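Local coordinates for conserved hypothetical protein (Streptococcus pneumoniae, PDB 2GK4) that is of unknown function but probably acts in the biosynthesis of coenzyme A from pantothenate, like the phosphopantothenate-cysteine ligases of its flavoprotein family, at residues T36-S41 / L222-I227. Numbering follows the deposited sequence. Where two conformers were deposited one is given.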
ATOM      1  N   THR A  36     -22.422   3.937   5.141  1.00 17.84           N
ATOM      2  CA  THR A  36     -23.070   3.022   4.205  1.00 19.27           C
ATOM      3  C   THR A  36     -24.039   2.104   4.946  1.00 19.90           C
ATOM      4  O   THR A  36     -25.186   1.959   4.508  1.00 18.75           O
ATOM      5  CB  THR A  36     -22.031   2.225   3.384  1.00 18.93           C
ATOM      6  OG1 THR A  36     -21.211   3.145   2.630  1.00 21.09           O
ATOM      7  CG2 THR A  36     -22.728   1.246   2.399  1.00 20.41           C
ATOM      8  N   GLU A  37     -23.581   1.470   6.033  1.00 19.48           N
ATOM      9  CA  GLU A  37     -24.474   0.629   6.875  1.00 21.66           C
ATOM     10  C   GLU A  37     -25.715   1.383   7.329  1.00 21.85           C
ATOM     11  O   GLU A  37     -26.824   0.861   7.287  1.00 20.86           O
ATOM     12  CB  GLU A  37     -23.728   0.148   8.112  1.00 21.33           C
ATOM     13  CG  GLU A  37     -22.624  -0.818   7.778  1.00 24.14           C
ATOM     14  CD  GLU A  37     -21.714  -1.111   8.965  1.00 29.66           C
ATOM     15  OE1 GLU A  37     -21.706  -0.359   9.987  1.00 30.12           O
ATOM     16  OE2 GLU A  37     -20.971  -2.094   8.857  1.00 32.80           O
ATOM     17  N   THR A  38     -25.511   2.627   7.756  1.00 21.41           N
ATOM     18  CA  THR A  38     -26.613   3.461   8.227  1.00 21.67           C
ATOM     19  C   THR A  38     -27.633   3.680   7.131  1.00 20.39           C
ATOM     20  O   THR A  38     -28.853   3.529   7.369  1.00 20.55           O
ATOM     21  CB  THR A  38     -26.111   4.788   8.818  1.00 21.02           C
ATOM     22  OG1 THR A  38     -25.239   4.481   9.913  1.00 22.93           O
ATOM     23  CG2 THR A  38     -27.271   5.638   9.340  1.00 22.16           C
ATOM     24  N   LEU A  39     -27.151   3.994   5.924  1.00 20.05           N
ATOM     25  CA  LEU A  39     -28.072   4.235   4.798  1.00 20.10           C
ATOM     26  C   LEU A  39     -28.808   2.959   4.388  1.00 19.49           C
ATOM     27  O   LEU A  39     -30.034   2.966   4.161  1.00 19.92           O
ATOM     28  CB  LEU A  39     -27.307   4.841   3.610  1.00 20.16           C
ATOM     29  CG  LEU A  39     -26.705   6.207   3.955  1.00 20.34           C
ATOM     30  CD1 LEU A  39     -25.665   6.568   2.915  1.00 21.63           C
ATOM     31  CD2 LEU A  39     -27.791   7.279   4.064  1.00 25.13           C
ATOM     32  N   LEU A  40     -28.073   1.860   4.329  1.00 19.54           N
ATOM     33  CA  LEU A  40     -28.683   0.584   3.915  1.00 20.25           C
ATOM     34  C   LEU A  40     -29.795   0.197   4.889  1.00 21.15           C
ATOM     35  O   LEU A  40     -30.917  -0.218   4.476  1.00 21.87           O
ATOM     36  CB  LEU A  40     -27.611  -0.516   3.891  1.00 19.77           C
ATOM     37  CG  LEU A  40     -26.629  -0.371   2.708  1.00 19.41           C
ATOM     38  CD1 LEU A  40     -25.439  -1.333   2.857  1.00 18.72           C
ATOM     39  CD2 LEU A  40     -27.357  -0.496   1.340  1.00 21.50           C
ATOM     40  N   SER A  41     -29.520   0.345   6.179  0.50 21.47           N
ATOM     41  CA  SER A  41     -30.479  -0.074   7.213  0.50 22.36           C
ATOM     42  C   SER A  41     -31.698   0.854   7.298  0.50 22.94           C
ATOM     43  O   SER A  41     -32.748   0.484   7.868  0.50 23.13           O
ATOM     44  CB  SER A  41     -29.772  -0.203   8.554  0.50 22.53           C
ATOM     45  OG  SER A  41     -28.806  -1.242   8.495  0.50 22.86           O
ATOM     46  N   LEU A 222     -26.685  12.007  11.573  1.00 24.08           N
ATOM     47  CA  LEU A 222     -26.934  13.347  11.059  1.00 23.58           C
ATOM     48  C   LEU A 222     -26.958  13.364   9.525  1.00 23.17           C
ATOM     49  O   LEU A 222     -27.837  13.987   8.909  1.00 23.16           O
ATOM     50  CB  LEU A 222     -25.921  14.356  11.625  1.00 23.41           C
ATOM     51  CG  LEU A 222     -26.182  15.825  11.230  1.00 22.62           C
ATOM     52  CD1 LEU A 222     -27.594  16.259  11.579  1.00 22.75           C
ATOM     53  CD2 LEU A 222     -25.158  16.758  11.880  1.00 23.61           C
ATOM     54  N   LEU A 223     -26.016  12.678   8.886  1.00 23.61           N
ATOM     55  CA  LEU A 223     -26.075  12.565   7.437  1.00 23.84           C
ATOM     56  C   LEU A 223     -27.383  11.921   7.035  1.00 24.27           C
ATOM     57  O   LEU A 223     -27.996  12.362   6.074  1.00 24.80           O
ATOM     58  CB  LEU A 223     -24.928  11.728   6.877  1.00 24.31           C
ATOM     59  CG  LEU A 223     -23.677  12.500   6.501  1.00 26.10           C
ATOM     60  CD1 LEU A 223     -22.519  11.491   6.300  1.00 27.25           C
ATOM     61  CD2 LEU A 223     -23.914  13.325   5.233  1.00 24.62           C
ATOM     62  N   LEU A 224     -27.819  10.890   7.767  1.00 24.51           N
ATOM     63  CA  LEU A 224     -29.114  10.265   7.437  1.00 25.61           C
ATOM     64  C   LEU A 224     -30.247  11.293   7.482  1.00 26.17           C
ATOM     65  O   LEU A 224     -31.067  11.374   6.553  1.00 26.10           O
ATOM     66  CB  LEU A 224     -29.395   9.026   8.312  1.00 25.45           C
ATOM     67  CG  LEU A 224     -30.780   8.353   8.102  1.00 26.24           C
ATOM     68  CD1 LEU A 224     -30.931   7.816   6.688  1.00 28.43           C
ATOM     69  CD2 LEU A 224     -30.985   7.203   9.121  1.00 27.04           C
ATOM     70  N   GLU A 225     -30.267  12.094   8.545  0.50 26.47           N
ATOM     71  CA  GLU A 225     -31.259  13.148   8.714  0.50 27.38           C
ATOM     72  C   GLU A 225     -31.226  14.162   7.565  0.50 27.59           C
ATOM     73  O   GLU A 225     -32.269  14.568   7.048  0.50 27.99           O
ATOM     74  CB  GLU A 225     -31.034  13.844  10.066  0.50 27.19           C
ATOM     75  CG  GLU A 225     -32.020  14.956  10.392  0.50 28.34           C
ATOM     76  CD  GLU A 225     -31.555  15.799  11.568  0.50 28.30           C
ATOM     77  OE1 GLU A 225     -31.429  15.228  12.666  0.50 31.45           O
ATOM     78  OE2 GLU A 225     -31.324  17.019  11.392  0.50 29.24           O
ATOM     79  N   LYS A 226     -30.025  14.571   7.165  1.00 27.73           N
ATOM     80  CA  LYS A 226     -29.870  15.567   6.116  1.00 28.12           C
ATOM     81  C   LYS A 226     -30.313  15.012   4.776  1.00 27.88           C
ATOM     82  O   LYS A 226     -30.945  15.717   3.964  1.00 29.05           O
ATOM     83  CB  LYS A 226     -28.431  16.072   6.081  1.00 28.00           C
ATOM     84  CG  LYS A 226     -28.119  16.964   7.289  1.00 29.68           C
ATOM     85  CD  LYS A 226     -26.721  17.520   7.218  1.00 31.35           C
ATOM     86  CE  LYS A 226     -26.704  18.886   6.551  1.00 34.50           C
ATOM     87  NZ  LYS A 226     -27.573  19.889   7.258  1.00 35.21           N
ATOM     88  N   ILE A 227     -30.006  13.739   4.543  1.00 27.22           N
ATOM     89  CA  ILE A 227     -30.428  13.107   3.308  1.00 27.37           C
ATOM     90  C   ILE A 227     -31.944  12.896   3.290  1.00 28.57           C
ATOM     91  O   ILE A 227     -32.586  13.121   2.257  1.00 29.31           O
ATOM     92  CB  ILE A 227     -29.657  11.784   3.046  1.00 26.57           C
ATOM     93  CG1 ILE A 227     -28.222  12.128   2.639  1.00 23.84           C
ATOM     94  CG2 ILE A 227     -30.322  10.972   1.936  1.00 26.32           C
ATOM     95  CD1 ILE A 227     -27.302  10.953   2.718  1.00 25.54           C
TER
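Leu39 meets both Leu224 and Ile227 through a single methyl. Its CD2 lies 3.9 Å from CD1 of Ile227 and 4.1 Å from CD1 of Leu224, so one branch of Leu39 bridges two positions a helical turn apart. The leucines run past one another in opposite directions, whereas Ile227 comes in at roughly a right angle to Leu39. Leu224 also uses its other branch: its CD2 is 4.0 Å from CG2 of Thr38, and the two methyls of this leucine thus divide between neighbouring residues of 36-41. With CG anti to the backbone N (chi1 176°), Leu224 brings CD1 to Leu39 and CD2 to Thr38. The Thr38 rotamer sorts its branches, since CG2 faces the leucine while OG1 hydrogen-bonds to the carbonyl O of Ile34, one turn back in its own helix.

No hydrogen bond crosses the interface, and the 172 Å² buried in total marks a small, apolar contact. The axes of segments 36-41 and 222-227 come within 10.1 Å, their N-to-C directions 47° apart; the closest CA pair, Leu39 and Leu224, is 6.7 Å apart. Beneath the pair, Leu39 and Ile227 both touch Ile6 of strand 5-9, and Leu39 also reaches Val46 of strand 45-50. Both helices, 30-41 and 216-228, therefore pack on the same face of the central mixed sheet, inclined to each other, with Leu224 additionally touching Ala42 and Tyr44 in the loop that leads into strand 45-50.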